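Local coordinates for GCN5-related N-acetyltransferase (Exiguobacterium sibiricum 255-15, PDB 3GY9), which binds coenzyme A and probably transfers acyl groups, as expected of a GCN5-related N-acetyltransferase, though its substrate is not known, at residues 6-11 / 48-53. Sequence-based numbering, arbitrary orientation.
Sequences IERVND and GEAMFV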
loop_
_atom_site.group_PDB
_atom_site.type_symbol
_atom_site.label_atom_id
_atom_site.label_comp_id
_atom_site.label_asym_id
_atom_site.label_seq_id
_atom_site.Cartn_x
_atom_site.Cartn_y
_atom_site.Cartn_z
ATOM N N ILE A 6 -7.134 0.825 -10.603
ATOM C CA ILE A 6 -6.936 0.790 -9.169
ATOM C C ILE A 6 -8.267 1.189 -8.535
ATOM O O ILE A 6 -8.778 2.292 -8.793
ATOM C CB ILE A 6 -5.845 1.773 -8.687
ATOM C CG1 ILE A 6 -4.516 1.623 -9.449
ATOM C CG2 ILE A 6 -5.624 1.612 -7.184
ATOM C CD1 ILE A 6 -3.790 0.350 -9.221
ATOM N N GLU A 7 -8.803 0.308 -7.696
ATOM C CA GLU A 7 -10.122 0.478 -7.099
ATOM C C GLU A 7 -10.016 0.500 -5.575
ATOM O O GLU A 7 -9.213 -0.234 -5.015
ATOM C CB GLU A 7 -11.039 -0.682 -7.531
ATOM C CG GLU A 7 -12.284 -0.809 -6.678
ATOM C CD GLU A 7 -13.352 -1.685 -7.268
ATOM O OE1 GLU A 7 -14.437 -1.148 -7.568
ATOM O OE2 GLU A 7 -13.115 -2.898 -7.418
ATOM N N ARG A 8 -10.852 1.303 -4.919
ATOM C CA ARG A 8 -11.017 1.260 -3.464
ATOM C C ARG A 8 -11.819 0.037 -3.050
ATOM O O ARG A 8 -12.861 -0.267 -3.645
ATOM C CB ARG A 8 -11.782 2.501 -3.020
ATOM C CG ARG A 8 -11.956 2.716 -1.536
ATOM C CD ARG A 8 -12.787 3.988 -1.297
ATOM N NE ARG A 8 -12.239 5.058 -2.101
ATOM C CZ ARG A 8 -11.176 5.795 -1.760
ATOM N NH1 ARG A 8 -10.640 5.714 -0.540
ATOM N NH2 ARG A 8 -10.702 6.666 -2.626
ATOM N N VAL A 9 -11.348 -0.655 -2.021
ATOM C CA VAL A 9 -12.032 -1.810 -1.496
ATOM C C VAL A 9 -13.059 -1.321 -0.498
ATOM O O VAL A 9 -12.699 -0.836 0.573
ATOM C CB VAL A 9 -11.049 -2.781 -0.813
ATOM C CG1 VAL A 9 -11.777 -3.927 -0.149
ATOM C CG2 VAL A 9 -10.050 -3.282 -1.815
ATOM N N ASN A 10 -14.327 -1.427 -0.868
ATOM C CA ASN A 10 -15.430 -1.185 0.047
ATOM C C ASN A 10 -16.100 -2.484 0.484
ATOM O O ASN A 10 -16.848 -2.488 1.460
ATOM C CB ASN A 10 -16.471 -0.270 -0.595
ATOM C CG ASN A 10 -15.922 1.094 -0.923
ATOM O OD1 ASN A 10 -16.038 1.552 -2.054
ATOM N ND2 ASN A 10 -15.300 1.746 0.060
ATOM N N ASP A 11 -15.821 -3.581 -0.224
ATOM C CA ASP A 11 -16.420 -4.891 0.061
ATOM C C ASP A 11 -15.352 -5.954 -0.144
ATOM O O ASP A 11 -15.128 -6.423 -1.260
ATOM C CB ASP A 11 -17.628 -5.130 -0.854
ATOM C CG ASP A 11 -18.213 -6.547 -0.734
ATOM O OD1 ASP A 11 -17.858 -7.288 0.207
ATOM O OD2 ASP A 11 -19.048 -6.907 -1.598
ATOM N N GLY A 48 -9.673 8.471 7.142
ATOM C CA GLY A 48 -8.227 8.431 7.324
ATOM C C GLY A 48 -7.590 7.117 6.965
ATOM O O GLY A 48 -6.418 6.899 7.244
ATOM N N GLU A 49 -8.340 6.254 6.300
ATOM C CA GLU A 49 -7.769 4.985 5.846
ATOM C C GLU A 49 -8.437 4.540 4.553
ATOM O O GLU A 49 -9.549 4.973 4.229
ATOM C CB GLU A 49 -7.879 3.918 6.941
ATOM C CG GLU A 49 -9.250 3.803 7.531
ATOM C CD GLU A 49 -9.392 2.834 8.687
ATOM O OE1 GLU A 49 -8.515 2.754 9.582
ATOM O OE2 GLU A 49 -10.441 2.184 8.723
ATOM N N ALA A 50 -7.729 3.719 3.799
ATOM C CA ALA A 50 -8.278 3.116 2.589
ATOM C C ALA A 50 -7.434 1.920 2.205
ATOM O O ALA A 50 -6.227 1.871 2.492
ATOM C CB ALA A 50 -8.273 4.111 1.464
HETATM N N MSE A 51 -8.062 0.971 1.503
HETATM C CA MSE A 51 -7.362 -0.155 0.917
HETATM C C MSE A 51 -7.716 -0.172 -0.549
HETATM O O MSE A 51 -8.895 0.010 -0.911
HETATM C CB MSE A 51 -7.798 -1.462 1.550
HETATM C CG MSE A 51 -7.129 -2.709 1.016
HETATM SE SE MSE A 51 -5.158 -2.683 1.029
HETATM C CE MSE A 51 -4.913 -2.148 2.835
ATOM N N PHE A 52 -6.698 -0.378 -1.385
ATOM C CA PHE A 52 -6.900 -0.450 -2.828
ATOM C C PHE A 52 -6.492 -1.795 -3.392
ATOM O O PHE A 52 -5.644 -2.481 -2.836
ATOM C CB PHE A 52 -6.095 0.645 -3.536
ATOM C CG PHE A 52 -6.461 2.015 -3.096
ATOM C CD1 PHE A 52 -7.591 2.631 -3.601
ATOM C CD2 PHE A 52 -5.683 2.698 -2.174
ATOM C CE1 PHE A 52 -7.951 3.903 -3.176
ATOM C CE2 PHE A 52 -6.045 3.985 -1.747
ATOM C CZ PHE A 52 -7.178 4.581 -2.261
ATOM N N VAL A 53 -7.111 -2.145 -4.520
ATOM C CA VAL A 53 -6.666 -3.268 -5.330
ATOM C C VAL A 53 -6.441 -2.814 -6.761
ATOM O O VAL A 53 -7.143 -1.907 -7.244
ATOM C CB VAL A 53 -7.677 -4.455 -5.361
ATOM C CG1 VAL A 53 -7.602 -5.217 -4.065
ATOM C CG2 VAL A 53 -9.079 -3.985 -5.678
HETATM O O HOH W 1 -11.718 4.199 1.957
HETATM O O HOH W 2 -10.993 1.186 1.590
#
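E7 and V53 form a hydrogen-bonded antiparallel pair. E7 N gives a nearly straight bond to V53 O (2.8 Å), and V53 N returns one to E7 O (2.9 Å). V9 N adds a third bond, to M51 O (2.8 Å). Beyond it the chains diverge, and a water bridges V9 O and M51 N. R8 and F52 are the non-hydrogen-bonded pair, and their side chains run alongside each other on one face of the sheet. R8 CG is anti to the backbone N (chi1 -175°), and the chain then bends at chi3. This brings the guanidinium alongside the ring: F52 CE1 sits over one guanidinium face, 3.9 Å from R8 NH2, with the two planes 72° apart. R8 NH1 touches A50 CB and reaches E49 O through a second water. I6 CG2 packs against F52 CB (3.8 Å). With an alanine at F52 the ring is gone, which would probably open a gap beside I6 and leave the R8 guanidinium without the group that flanks it. V53 lies on the other face with E7, and V53 CG1 meets V9 CG2 at 3.8 Å. E104, on helix 93-105, holds R8 NH2 in a salt bridge. That helix also covers F52 with L97 and K100. Strand 5-8 is one of the two edge strands of the sheet in this chain, next to 50-55, which pairs in turn with 61-69. This is the antiparallel N-terminal side of the GNAT sheet.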